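Local coordinates for protein Alp7A (Bacillus subtilis, PDB 5EC0) that binds ADP and, as an actin-like protein of the bacterial cytoskeleton, probably forms filaments that segregate plasmid DNA, at residues 125-129 with 147-151; 129-133 with 235-239; 178-184 with 364-369; 203-209 with 221-227. All coordinates share one frame; numbering follows the deposited sequence.

Interaction 1: 125-129 with 147-151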
loop_
_atom_site.group_PDB
_atom_site.type_symbol
_atom_site.label_atom_id
_atom_site.label_comp_id
_atom_site.label_asym_id
_atom_site.label_seq_id
_atom_site.Cartn_x
_atom_site.Cartn_y
_atom_site.Cartn_z
ATOM N N PHE A 125 -1.823 -8.616 -14.442
ATOM C CA PHE A 125 -1.082 -8.082 -13.305
ATOM C C PHE A 125 -1.222 -6.575 -13.321
ATOM O O PHE A 125 -1.115 -5.944 -14.381
ATOM C CB PHE A 125 0.403 -8.482 -13.369
ATOM C CG PHE A 125 1.265 -7.876 -12.271
ATOM C CD1 PHE A 125 1.863 -6.630 -12.433
ATOM C CD2 PHE A 125 1.501 -8.574 -11.084
ATOM C CE1 PHE A 125 2.655 -6.085 -11.432
ATOM C CE2 PHE A 125 2.290 -8.033 -10.082
ATOM C CZ PHE A 125 2.865 -6.799 -10.250
ATOM N N GLN A 126 -1.428 -5.993 -12.147
ATOM C CA GLN A 126 -1.574 -4.564 -12.066
ATOM C C GLN A 126 -0.887 -4.048 -10.806
ATOM O O GLN A 126 -1.021 -4.620 -9.707
ATOM C CB GLN A 126 -3.062 -4.196 -12.091
ATOM C CG GLN A 126 -3.369 -2.856 -12.650
ATOM C CD GLN A 126 -4.860 -2.568 -12.724
ATOM O OE1 GLN A 126 -5.285 -1.722 -13.508
ATOM N NE2 GLN A 126 -5.657 -3.253 -11.893
ATOM N N THR A 127 -0.120 -2.985 -10.978
ATOM C CA THR A 127 0.453 -2.274 -9.847
ATOM C C THR A 127 0.353 -0.768 -10.140
ATOM O O THR A 127 -0.506 -0.336 -10.934
ATOM C CB THR A 127 1.915 -2.739 -9.548
ATOM O OG1 THR A 127 2.377 -2.117 -8.346
ATOM C CG2 THR A 127 2.890 -2.435 -10.709
ATOM N N MET A 128 1.182 0.038 -9.491
ATOM C CA MET A 128 1.093 1.487 -9.656
ATOM C C MET A 128 2.401 2.134 -9.216
ATOM O O MET A 128 3.254 1.465 -8.636
ATOM C CB MET A 128 -0.104 2.054 -8.866
ATOM C CG MET A 128 -0.304 1.390 -7.518
ATOM S SD MET A 128 -1.818 1.807 -6.622
ATOM C CE MET A 128 -1.731 0.597 -5.315
ATOM N N LEU A 129 2.563 3.423 -9.505
ATOM C CA LEU A 129 3.756 4.173 -9.092
ATOM C C LEU A 129 3.395 5.396 -8.244
ATOM O O LEU A 129 2.393 6.059 -8.506
ATOM C CB LEU A 129 4.559 4.633 -10.308
ATOM C CG LEU A 129 5.385 3.575 -11.037
ATOM C CD1 LEU A 129 6.151 4.239 -12.159
ATOM C CD2 LEU A 129 6.323 2.885 -10.057
ATOM N N MET A 147 7.466 0.318 -15.745
ATOM C CA MET A 147 7.139 -0.411 -14.511
ATOM C C MET A 147 6.380 -1.696 -14.838
ATOM O O MET A 147 6.725 -2.775 -14.341
ATOM C CB MET A 147 6.320 0.450 -13.552
ATOM C CG MET A 147 6.021 -0.235 -12.208
ATOM S SD MET A 147 7.519 -0.735 -11.316
ATOM C CE MET A 147 6.801 -1.111 -9.699
ATOM N N ALA A 148 5.371 -1.572 -15.700
ATOM C CA ALA A 148 4.575 -2.719 -16.141
ATOM C C ALA A 148 5.436 -3.768 -16.847
ATOM O O ALA A 148 5.248 -4.968 -16.665
ATOM C CB ALA A 148 3.429 -2.258 -17.072
ATOM N N SER A 149 6.378 -3.314 -17.663
ATOM C CA SER A 149 7.250 -4.229 -18.394
ATOM C C SER A 149 8.125 -5.078 -17.486
ATOM O O SER A 149 8.578 -6.154 -17.870
ATOM C CB SER A 149 8.137 -3.440 -19.357
ATOM O OG SER A 149 7.337 -2.792 -20.324
ATOM N N LYS A 150 8.370 -4.581 -16.280
ATOM C CA LYS A 150 9.201 -5.279 -15.317
ATOM C C LYS A 150 8.555 -6.597 -14.903
ATOM O O LYS A 150 9.225 -7.524 -14.459
ATOM C CB LYS A 150 9.438 -4.402 -14.087
ATOM C CG LYS A 150 10.875 -4.338 -13.636
ATOM C CD LYS A 150 10.972 -3.750 -12.243
ATOM C CE LYS A 150 12.275 -4.160 -11.562
ATOM N NZ LYS A 150 12.164 -3.914 -10.104
ATOM N N PHE A 151 7.243 -6.675 -15.054
ATOM C CA PHE A 151 6.512 -7.816 -14.538
ATOM C C PHE A 151 5.967 -8.699 -15.660
ATOM O O PHE A 151 5.849 -9.912 -15.478
ATOM C CB PHE A 151 5.411 -7.331 -13.601
ATOM C CG PHE A 151 5.948 -6.633 -12.390
ATOM C CD1 PHE A 151 6.154 -5.256 -12.401
ATOM C CD2 PHE A 151 6.313 -7.361 -11.261
ATOM C CE1 PHE A 151 6.679 -4.613 -11.300
ATOM C CE2 PHE A 151 6.850 -6.730 -10.161
ATOM C CZ PHE A 151 7.035 -5.347 -10.176
#
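The hydroxyl of Thr127 bonds away from this contact, OG1 to O of Val8, while its methyl CG2 faces Met147 and comes to 4.1 Å from Met147 CG. That division follows from the first torsion, which sets OG1 anti to the backbone N (chi1 -174°). No hydrogen bond joins the two segments; everything between them is carbon and sulfur. Phe125 and Phe151 form an offset stack, with centroids 4.6 Å apart and planes inclined by 19°. The offset carries Phe125 CE1 over the root of the other ring, 3.5 Å from Phe151 CG. In return, Phe151 CB sits over the face of the Phe125 ring as a CH-pi contact, 4.1 Å from its centroid. Further along the strand, Leu129 CD2 packs 3.8 Å from Met147 CG, and the bent methionine chain takes its SD to the edge of the Phe151 ring, in its plane. Cutting Phe125 back to an alanine would probably leave one face of Phe151 without its aromatic mate and open a gap beneath it. Phe101 of helix 95-112 meets both rings; Val8 and Phe10 of strand 2-10 complete a buried layer in which helix 140-149 and the turn after it pack on strand 119-129.

Interaction 2: 129-133 with 235-239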
loop_
_atom_site.group_PDB
_atom_site.type_symbol
_atom_site.label_atom_id
_atom_site.label_comp_id
_atom_site.label_asym_id
_atom_site.label_seq_id
_atom_site.Cartn_x
_atom_site.Cartn_y
_atom_site.Cartn_z
ATOM N N LEU A 129 2.563 3.423 -9.505
ATOM C CA LEU A 129 3.756 4.173 -9.092
ATOM C C LEU A 129 3.395 5.396 -8.244
ATOM O O LEU A 129 2.393 6.059 -8.506
ATOM C CB LEU A 129 4.559 4.633 -10.308
ATOM C CG LEU A 129 5.385 3.575 -11.037
ATOM C CD1 LEU A 129 6.151 4.239 -12.159
ATOM C CD2 LEU A 129 6.323 2.885 -10.057
ATOM N N PRO A 130 4.226 5.708 -7.247
ATOM C CA PRO A 130 4.012 6.899 -6.405
ATOM C C PRO A 130 4.230 8.207 -7.172
ATOM O O PRO A 130 5.063 8.276 -8.078
ATOM C CB PRO A 130 5.051 6.740 -5.282
ATOM C CG PRO A 130 6.164 5.898 -5.889
ATOM C CD PRO A 130 5.464 4.976 -6.898
ATOM N N ILE A 131 3.483 9.239 -6.797
ATOM C CA ILE A 131 3.551 10.521 -7.481
ATOM C C ILE A 131 4.935 11.150 -7.370
ATOM O O ILE A 131 5.407 11.795 -8.316
ATOM C CB ILE A 131 2.449 11.480 -6.953
ATOM C CG1 ILE A 131 1.081 10.940 -7.365
ATOM C CG2 ILE A 131 2.621 12.913 -7.492
ATOM C CD1 ILE A 131 -0.075 11.642 -6.712
ATOM N N TRP A 132 5.616 10.940 -6.250
ATOM C CA TRP A 132 6.913 11.577 -6.075
ATOM C C TRP A 132 7.895 11.014 -7.104
ATOM O O TRP A 132 8.804 11.707 -7.553
ATOM C CB TRP A 132 7.452 11.391 -4.648
ATOM C CG TRP A 132 7.824 9.965 -4.282
ATOM C CD1 TRP A 132 7.082 9.091 -3.533
ATOM C CD2 TRP A 132 9.033 9.264 -4.634
ATOM N NE1 TRP A 132 7.752 7.900 -3.397
ATOM C CE2 TRP A 132 8.939 7.976 -4.063
ATOM C CE3 TRP A 132 10.174 9.606 -5.371
ATOM C CZ2 TRP A 132 9.953 7.022 -4.214
ATOM C CZ3 TRP A 132 11.177 8.651 -5.527
ATOM C CH2 TRP A 132 11.059 7.375 -4.947
ATOM N N LEU A 133 7.713 9.751 -7.475
ATOM C CA LEU A 133 8.552 9.162 -8.510
ATOM C C LEU A 133 8.134 9.617 -9.925
ATOM O O LEU A 133 8.977 9.953 -10.733
ATOM C CB LEU A 133 8.523 7.637 -8.400
ATOM C CG LEU A 133 9.490 6.894 -9.314
ATOM C CD1 LEU A 133 10.880 7.535 -9.271
ATOM C CD2 LEU A 133 9.578 5.460 -8.894
ATOM N N SER A 235 -1.965 18.916 -11.049
ATOM C CA SER A 235 -2.991 18.396 -10.148
ATOM C C SER A 235 -2.475 17.246 -9.286
ATOM O O SER A 235 -3.228 16.679 -8.490
ATOM C CB SER A 235 -4.213 17.928 -10.942
ATOM O OG SER A 235 -4.708 18.964 -11.774
ATOM N N PHE A 236 -1.196 16.915 -9.460
ATOM C CA PHE A 236 -0.541 15.828 -8.731
ATOM C C PHE A 236 0.588 16.393 -7.892
ATOM O O PHE A 236 1.542 16.935 -8.448
ATOM C CB PHE A 236 0.070 14.777 -9.677
ATOM C CG PHE A 236 -0.908 14.063 -10.570
ATOM C CD1 PHE A 236 -1.286 14.612 -11.793
ATOM C CD2 PHE A 236 -1.369 12.797 -10.236
ATOM C CE1 PHE A 236 -2.151 13.935 -12.638
ATOM C CE2 PHE A 236 -2.240 12.107 -11.067
ATOM C CZ PHE A 236 -2.632 12.677 -12.276
ATOM N N VAL A 237 0.530 16.247 -6.570
ATOM C CA VAL A 237 1.607 16.779 -5.739
ATOM C C VAL A 237 2.021 15.795 -4.645
ATOM O O VAL A 237 1.176 15.157 -4.028
ATOM C CB VAL A 237 1.205 18.132 -5.109
ATOM C CG1 VAL A 237 2.228 18.575 -4.073
ATOM C CG2 VAL A 237 1.036 19.212 -6.193
ATOM N N SER A 238 3.332 15.662 -4.433
ATOM C CA SER A 238 3.868 14.843 -3.353
ATOM C C SER A 238 4.663 15.676 -2.337
ATOM O O SER A 238 5.443 16.544 -2.725
ATOM C CB SER A 238 4.747 13.736 -3.927
ATOM O OG SER A 238 5.027 12.756 -2.944
ATOM N N ASN A 239 4.466 15.412 -1.041
ATOM C CA ASN A 239 5.229 16.089 0.029
ATOM C C ASN A 239 6.131 15.156 0.827
ATOM O O ASN A 239 5.789 13.988 1.001
ATOM C CB ASN A 239 4.277 16.760 1.009
ATOM C CG ASN A 239 3.589 17.958 0.425
ATOM O OD1 ASN A 239 4.181 19.026 0.291
ATOM N ND2 ASN A 239 2.319 17.795 0.078
#
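Ile131 reaches from the first turn of helix 131-134 to Phe236 on strand 236-239 with two separate branches. Its CG2, set anti to the backbone N, lies 3.8 Å from Phe236 CB and also rests near the strand backbone, 4.0 Å from Val237 N. The other branch carries CD1 to the edge of the Phe236 ring, in the ring plane and 3.9 Å from CD2 of that phenylalanine. The second kind of meeting is polar against apolar: Ser238 OG lies 3.3 Å from Trp132 CB. That hydroxyl is already hydrogen-bonded to Asp219 on strand 218-223, so it is satisfied without help from the helix. Trp132 CG stands between its own backbone N and carbonyl carbon (chi1 68°), which swings the indole off the strand and back over its own helix start, where Pro130 CG is 3.4 Å above one face of the Trp132 ring. There the indole nears the nucleotide site, with its side chain about 5 Å from that of Asn12, which binds ADP. With no hydrogen bond between the two segments, the helix that follows strand 119-129 meets an outer strand of the five-stranded sheet by shape and van der Waals contact, while Phe236 O bonds to Lys135.

Interaction 3: 178-184 with 364-369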
loop_
_atom_site.group_PDB
_atom_site.type_symbol
_atom_site.label_atom_id
_atom_site.label_comp_id
_atom_site.label_asym_id
_atom_site.label_seq_id
_atom_site.Cartn_x
_atom_site.Cartn_y
_atom_site.Cartn_z
ATOM N N ARG A 178 -0.703 1.840 -12.888
ATOM C CA ARG A 178 -1.525 3.030 -12.697
ATOM C C ARG A 178 -0.786 4.070 -11.849
ATOM O O ARG A 178 0.390 3.908 -11.557
ATOM C CB ARG A 178 -2.856 2.662 -12.027
ATOM C CG ARG A 178 -3.598 1.523 -12.693
ATOM C CD ARG A 178 -3.865 1.750 -14.202
ATOM N NE ARG A 178 -4.550 0.571 -14.721
ATOM C CZ ARG A 178 -5.283 0.527 -15.826
ATOM N NH1 ARG A 178 -5.432 1.607 -16.574
ATOM N NH2 ARG A 178 -5.868 -0.608 -16.179
ATOM N N ILE A 179 -1.479 5.134 -11.464
ATOM C CA ILE A 179 -0.886 6.178 -10.632
ATOM C C ILE A 179 -1.436 6.087 -9.223
ATOM O O ILE A 179 -2.656 6.240 -9.028
ATOM C CB ILE A 179 -1.176 7.610 -11.184
ATOM C CG1 ILE A 179 -0.729 7.728 -12.637
ATOM C CG2 ILE A 179 -0.474 8.678 -10.328
ATOM C CD1 ILE A 179 -1.374 8.904 -13.377
ATOM N N GLU A 180 -0.555 5.830 -8.255
ATOM C CA GLU A 180 -0.933 5.862 -6.833
ATOM C C GLU A 180 -1.693 7.141 -6.471
ATOM O O GLU A 180 -1.449 8.199 -7.061
ATOM C CB GLU A 180 0.299 5.751 -5.925
ATOM C CG GLU A 180 0.631 4.350 -5.488
ATOM C CD GLU A 180 1.839 4.290 -4.561
ATOM O OE1 GLU A 180 1.875 5.032 -3.559
ATOM O OE2 GLU A 180 2.757 3.498 -4.850
ATOM N N SER A 181 -2.605 7.016 -5.504
ATOM C CA SER A 181 -3.423 8.117 -4.976
ATOM C C SER A 181 -4.534 8.522 -5.944
ATOM O O SER A 181 -5.702 8.607 -5.556
ATOM C CB SER A 181 -2.547 9.330 -4.625
ATOM O OG SER A 181 -1.375 8.915 -3.948
ATOM N N GLU A 182 -4.176 8.782 -7.197
ATOM C CA GLU A 182 -5.185 9.078 -8.206
ATOM C C GLU A 182 -6.059 7.861 -8.445
ATOM O O GLU A 182 -7.282 8.000 -8.495
ATOM C CB GLU A 182 -4.543 9.548 -9.521
ATOM C CG GLU A 182 -5.534 9.921 -10.634
ATOM C CD GLU A 182 -5.977 8.726 -11.471
ATOM O OE1 GLU A 182 -5.267 7.699 -11.479
ATOM O OE2 GLU A 182 -7.039 8.804 -12.121
ATOM N N VAL A 183 -5.455 6.673 -8.584
ATOM C CA VAL A 183 -6.227 5.472 -8.949
ATOM C C VAL A 183 -7.262 5.093 -7.873
ATOM O O VAL A 183 -8.255 4.418 -8.152
ATOM C CB VAL A 183 -5.296 4.232 -9.223
ATOM C CG1 VAL A 183 -4.719 3.665 -7.931
ATOM C CG2 VAL A 183 -6.055 3.140 -9.970
ATOM N N ALA A 184 -7.034 5.547 -6.647
ATOM C CA ALA A 184 -7.935 5.246 -5.553
ATOM C C ALA A 184 -9.337 5.795 -5.793
ATOM O O ALA A 184 -10.289 5.361 -5.149
ATOM C CB ALA A 184 -7.380 5.792 -4.241
ATOM N N LEU A 364 -7.361 1.773 0.031
ATOM C CA LEU A 364 -8.107 2.427 -1.057
ATOM C C LEU A 364 -7.394 2.345 -2.424
ATOM O O LEU A 364 -8.034 2.054 -3.447
ATOM C CB LEU A 364 -8.393 3.896 -0.701
ATOM C CG LEU A 364 -9.638 4.492 -1.363
ATOM C CD1 LEU A 364 -10.897 3.787 -0.847
ATOM C CD2 LEU A 364 -9.743 6.006 -1.140
ATOM N N ASN A 365 -6.088 2.611 -2.453
ATOM C CA ASN A 365 -5.324 2.487 -3.704
ATOM C C ASN A 365 -5.464 1.070 -4.302
ATOM O O ASN A 365 -5.828 0.907 -5.480
ATOM C CB ASN A 365 -3.841 2.817 -3.480
ATOM C CG ASN A 365 -3.554 4.323 -3.477
ATOM O OD1 ASN A 365 -4.136 5.084 -4.249
ATOM N ND2 ASN A 365 -2.662 4.752 -2.592
ATOM N N LEU A 366 -5.189 0.057 -3.477
ATOM C CA LEU A 366 -5.326 -1.352 -3.865
ATOM C C LEU A 366 -6.722 -1.667 -4.410
ATOM O O LEU A 366 -6.876 -2.356 -5.418
ATOM C CB LEU A 366 -5.038 -2.257 -2.672
ATOM C CG LEU A 366 -5.010 -3.764 -2.893
ATOM C CD1 LEU A 366 -4.163 -4.096 -4.083
ATOM C CD2 LEU A 366 -4.454 -4.465 -1.632
ATOM N N TYR A 367 -7.726 -1.145 -3.719
ATOM C CA TYR A 367 -9.117 -1.354 -4.066
ATOM C C TYR A 367 -9.456 -0.690 -5.394
ATOM O O TYR A 367 -10.269 -1.202 -6.164
ATOM C CB TYR A 367 -10.024 -0.817 -2.951
ATOM C CG TYR A 367 -10.212 -1.795 -1.814
ATOM C CD1 TYR A 367 -9.477 -2.975 -1.762
ATOM C CD2 TYR A 367 -11.147 -1.558 -0.807
ATOM C CE1 TYR A 367 -9.653 -3.883 -0.731
ATOM C CE2 TYR A 367 -11.342 -2.468 0.218
ATOM C CZ TYR A 367 -10.590 -3.625 0.252
ATOM O OH TYR A 367 -10.772 -4.528 1.270
ATOM N N GLY A 368 -8.812 0.441 -5.650
ATOM C CA GLY A 368 -8.945 1.130 -6.917
ATOM C C GLY A 368 -8.379 0.277 -8.032
ATOM O O GLY A 368 -8.973 0.175 -9.101
ATOM N N LEU A 369 -7.232 -0.352 -7.785
ATOM C CA LEU A 369 -6.706 -1.311 -8.748
ATOM C C LEU A 369 -7.699 -2.454 -8.944
ATOM O O LEU A 369 -7.938 -2.888 -10.067
ATOM C CB LEU A 369 -5.360 -1.878 -8.306
ATOM C CG LEU A 369 -4.135 -0.963 -8.331
ATOM C CD1 LEU A 369 -2.840 -1.742 -8.046
ATOM C CD2 LEU A 369 -4.036 -0.173 -9.666
#
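The flat carboxamide of Asn365 receives Ser181 N above its plane: the donor stands 38° out of it, and the 2.8 Å bond from Ser181 N to Asn365 OD1 is bent, at 139°. In this actin-like nucleotide-binding fold, helix 364-386 packs on the turn leaving strand 166-179; the side chain of Glu180, in that turn, comes to about 4 Å from the bound magnesium ion. Asn365 CG lies anti to its carbonyl carbon, beside the backbone N (chi1 -81°), which carries the amide toward the turn. Its ND2 bonds to Asp212 OD2, the oxygen that also holds Ser181 OG, and with both ends gripped the amide's rotation is fixed. Ala184 CB closes in too, 3.3 Å from Asn365 OD1. A leucine in place of Asn365 would probably leave Ser181 N without its acceptor and Asp212 short of one donor, freeing the turn beside the metal site to shift. One helical turn on, Gly368 lets the backbones close in, its CA making a CH...O contact of 3.6 Å with Val183 O; a CB there would clash with that oxygen. At the far end Leu369 CD2 takes two neighbours, Val183 CG2 at 3.9 Å and Arg178 CG at 3.5 Å.

Interaction 4: 203-209 with 221-227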
loop_
_atom_site.group_PDB
_atom_site.type_symbol
_atom_site.label_atom_id
_atom_site.label_comp_id
_atom_site.label_asym_id
_atom_site.label_seq_id
_atom_site.Cartn_x
_atom_site.Cartn_y
_atom_site.Cartn_z
ATOM N N PHE A 203 -19.773 13.881 -4.016
ATOM C CA PHE A 203 -18.680 14.553 -4.730
ATOM C C PHE A 203 -19.068 14.919 -6.174
ATOM O O PHE A 203 -18.233 15.377 -6.953
ATOM C CB PHE A 203 -17.413 13.673 -4.730
ATOM C CG PHE A 203 -17.022 13.182 -3.357
ATOM C CD1 PHE A 203 -16.572 14.073 -2.387
ATOM C CD2 PHE A 203 -17.116 11.826 -3.030
ATOM C CE1 PHE A 203 -16.222 13.633 -1.102
ATOM C CE2 PHE A 203 -16.749 11.370 -1.761
ATOM C CZ PHE A 203 -16.304 12.277 -0.795
ATOM N N LYS A 204 -20.333 14.711 -6.522
ATOM C CA LYS A 204 -20.831 15.018 -7.867
ATOM C C LYS A 204 -20.596 16.475 -8.271
ATOM O O LYS A 204 -20.262 16.756 -9.417
ATOM C CB LYS A 204 -22.329 14.691 -7.955
ATOM C CG LYS A 204 -22.981 15.010 -9.293
ATOM C CD LYS A 204 -24.377 14.389 -9.406
ATOM C CE LYS A 204 -24.325 13.028 -10.103
ATOM N NZ LYS A 204 -25.676 12.423 -10.310
ATOM N N ASN A 205 -20.761 17.397 -7.327
ATOM C CA ASN A 205 -20.642 18.818 -7.640
ATOM C C ASN A 205 -19.508 19.543 -6.933
ATOM O O ASN A 205 -19.578 20.745 -6.749
ATOM C CB ASN A 205 -21.949 19.541 -7.299
ATOM C CG ASN A 205 -23.137 18.949 -8.002
ATOM O OD1 ASN A 205 -23.115 18.738 -9.216
ATOM N ND2 ASN A 205 -24.178 18.650 -7.241
ATOM N N TYR A 206 -18.468 18.837 -6.518
ATOM C CA TYR A 206 -17.375 19.517 -5.846
ATOM C C TYR A 206 -16.054 18.997 -6.386
ATOM O O TYR A 206 -15.878 17.787 -6.573
ATOM C CB TYR A 206 -17.461 19.326 -4.319
ATOM C CG TYR A 206 -18.737 19.857 -3.678
ATOM C CD1 TYR A 206 -19.894 19.087 -3.640
ATOM C CD2 TYR A 206 -18.779 21.125 -3.103
ATOM C CE1 TYR A 206 -21.068 19.574 -3.063
ATOM C CE2 TYR A 206 -19.940 21.615 -2.526
ATOM C CZ TYR A 206 -21.078 20.833 -2.501
ATOM O OH TYR A 206 -22.232 21.317 -1.916
ATOM N N ASP A 207 -15.132 19.907 -6.679
ATOM C CA ASP A 207 -13.758 19.482 -6.884
ATOM C C ASP A 207 -13.295 18.858 -5.560
ATOM O O ASP A 207 -13.680 19.317 -4.484
ATOM C CB ASP A 207 -12.856 20.643 -7.292
ATOM C CG ASP A 207 -13.244 21.252 -8.636
ATOM O OD1 ASP A 207 -13.929 20.594 -9.454
ATOM O OD2 ASP A 207 -12.840 22.407 -8.873
ATOM N N VAL A 208 -12.488 17.812 -5.641
ATOM C CA VAL A 208 -12.070 17.099 -4.456
ATOM C C VAL A 208 -10.558 16.992 -4.389
ATOM O O VAL A 208 -9.908 16.600 -5.370
ATOM C CB VAL A 208 -12.698 15.681 -4.415
ATOM C CG1 VAL A 208 -12.044 14.819 -3.339
ATOM C CG2 VAL A 208 -14.191 15.792 -4.166
ATOM N N VAL A 209 -9.998 17.335 -3.230
ATOM C CA VAL A 209 -8.590 17.073 -2.987
ATOM C C VAL A 209 -8.387 15.701 -2.321
ATOM O O VAL A 209 -8.688 15.505 -1.127
ATOM C CB VAL A 209 -7.951 18.178 -2.127
ATOM C CG1 VAL A 209 -6.478 17.878 -1.877
ATOM C CG2 VAL A 209 -8.108 19.522 -2.817
ATOM N N VAL A 221 -4.014 14.690 -4.930
ATOM C CA VAL A 221 -4.511 14.784 -6.299
ATOM C C VAL A 221 -5.758 15.670 -6.366
ATOM O O VAL A 221 -6.676 15.511 -5.564
ATOM C CB VAL A 221 -4.858 13.407 -6.865
ATOM C CG1 VAL A 221 -4.961 13.485 -8.381
ATOM C CG2 VAL A 221 -3.809 12.398 -6.454
ATOM N N LEU A 222 -5.799 16.601 -7.312
ATOM C CA LEU A 222 -6.983 17.454 -7.456
ATOM C C LEU A 222 -7.925 16.857 -8.509
ATOM O O LEU A 222 -7.596 16.817 -9.697
ATOM C CB LEU A 222 -6.583 18.890 -7.807
ATOM C CG LEU A 222 -7.691 19.953 -7.899
ATOM C CD1 LEU A 222 -8.448 20.019 -6.586
ATOM C CD2 LEU A 222 -7.110 21.330 -8.250
ATOM N N LEU A 223 -9.077 16.357 -8.061
ATOM C CA LEU A 223 -10.064 15.760 -8.960
ATOM C C LEU A 223 -11.226 16.709 -9.218
ATOM O O LEU A 223 -11.947 17.081 -8.290
ATOM C CB LEU A 223 -10.605 14.443 -8.395
ATOM C CG LEU A 223 -9.573 13.405 -7.930
ATOM C CD1 LEU A 223 -10.258 12.172 -7.382
ATOM C CD2 LEU A 223 -8.624 13.018 -9.038
ATOM N N PRO A 224 -11.421 17.089 -10.487
ATOM C CA PRO A 224 -12.557 17.929 -10.873
ATOM C C PRO A 224 -13.879 17.242 -10.547
ATOM O O PRO A 224 -13.934 16.009 -10.535
ATOM C CB PRO A 224 -12.379 18.100 -12.391
ATOM C CG PRO A 224 -10.940 17.792 -12.651
ATOM C CD PRO A 224 -10.574 16.740 -11.638
ATOM N N ALA A 225 -14.905 18.049 -10.292
ATOM C CA ALA A 225 -16.239 17.613 -9.880
ATOM C C ALA A 225 -16.694 16.286 -10.491
ATOM O O ALA A 225 -16.628 16.095 -11.694
ATOM C CB ALA A 225 -17.260 18.721 -10.221
ATOM N N GLY A 226 -17.171 15.373 -9.651
ATOM C CA GLY A 226 -17.555 14.053 -10.127
ATOM C C GLY A 226 -16.409 13.042 -10.150
ATOM O O GLY A 226 -16.492 12.026 -10.829
ATOM N N LEU A 227 -15.343 13.328 -9.410
ATOM C CA LEU A 227 -14.194 12.423 -9.301
ATOM C C LEU A 227 -13.630 12.055 -10.681
ATOM O O LEU A 227 -13.304 10.894 -10.954
ATOM C CB LEU A 227 -14.577 11.160 -8.517
ATOM C CG LEU A 227 -15.197 11.430 -7.136
ATOM C CD1 LEU A 227 -15.659 10.144 -6.469
ATOM C CD2 LEU A 227 -14.237 12.201 -6.216
HETATM O O HOH W 1 -14.578 15.374 -7.755
#
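A beta hairpin, strands 207-213 and 218-223, opens out here into the two chain ends that enter and leave it. Val208 and Leu223 form the antiparallel hydrogen-bonded pair. Val208 N to Leu223 O and Leu223 N to Val208 O both measure 2.8 Å; they run nearly straight, at 167° and 170°, each in the plane of its carbonyl. Beside them Val209 and Leu222 make a non-hydrogen-bonded pair whose side chains share one face of the sheet, with Val209 CG2 3.8 Å from Leu222 CD1.

Beyond the pairing the ladder gives way to less regular bonds. Asp207 OD1 uses its anti lone pair, the one facing away from OD2, to accept Ala225 N at 2.9 Å; with CG anti to the carbonyl carbon (chi1 -64°), the carboxylate swings toward the 224-225 backbone, and OD2 forms a salt bridge with Lys320. Phe203 O, in the type I turn from Phe203 to Tyr206, takes Gly226 N at 2.9 Å. The backbone angles of that glycine would jam any CB against the preceding carbonyl. A water fills the splayed end: it accepts Leu227 N at 2.7 Å and donates toward Tyr206 O at 3.0 Å and Leu223 O at 3.2 Å, though with further acceptors nearby not every one can be served at once.

Leu227 CD2 then packs against Phe203 CB and Val208 CG2, and Ile188 of helix 185-189 touches both Phe203 and Leu227. Backbone bonds thus set the strand register, whereas a carboxylate, a turn carbonyl and a shared water replace the ladder where the strands part.

How the interactions relate
Interactions 1 and 3 are buried and reach the same sheet, since strands 119-129 and 166-179 are neighbours in it; Gln126 to Arg178 ties them directly. Interaction 2 begins where that first strand ends, sharing Leu129, and crosses to the five-stranded sheet at its outer strand 236-239. Interaction 4 lies farther from the centre of the chain, partly exposed, in the next two strands of the same sheet, with Ser235 to Leu222 making the join. Chemistry follows place: aromatic and aliphatic in interaction 1, mainly apolar in interaction 2, a buried amide beside the metal site in interaction 3, and main-chain bonds with a water in interaction 4. Val221 touches residues of both interactions 2 and 3.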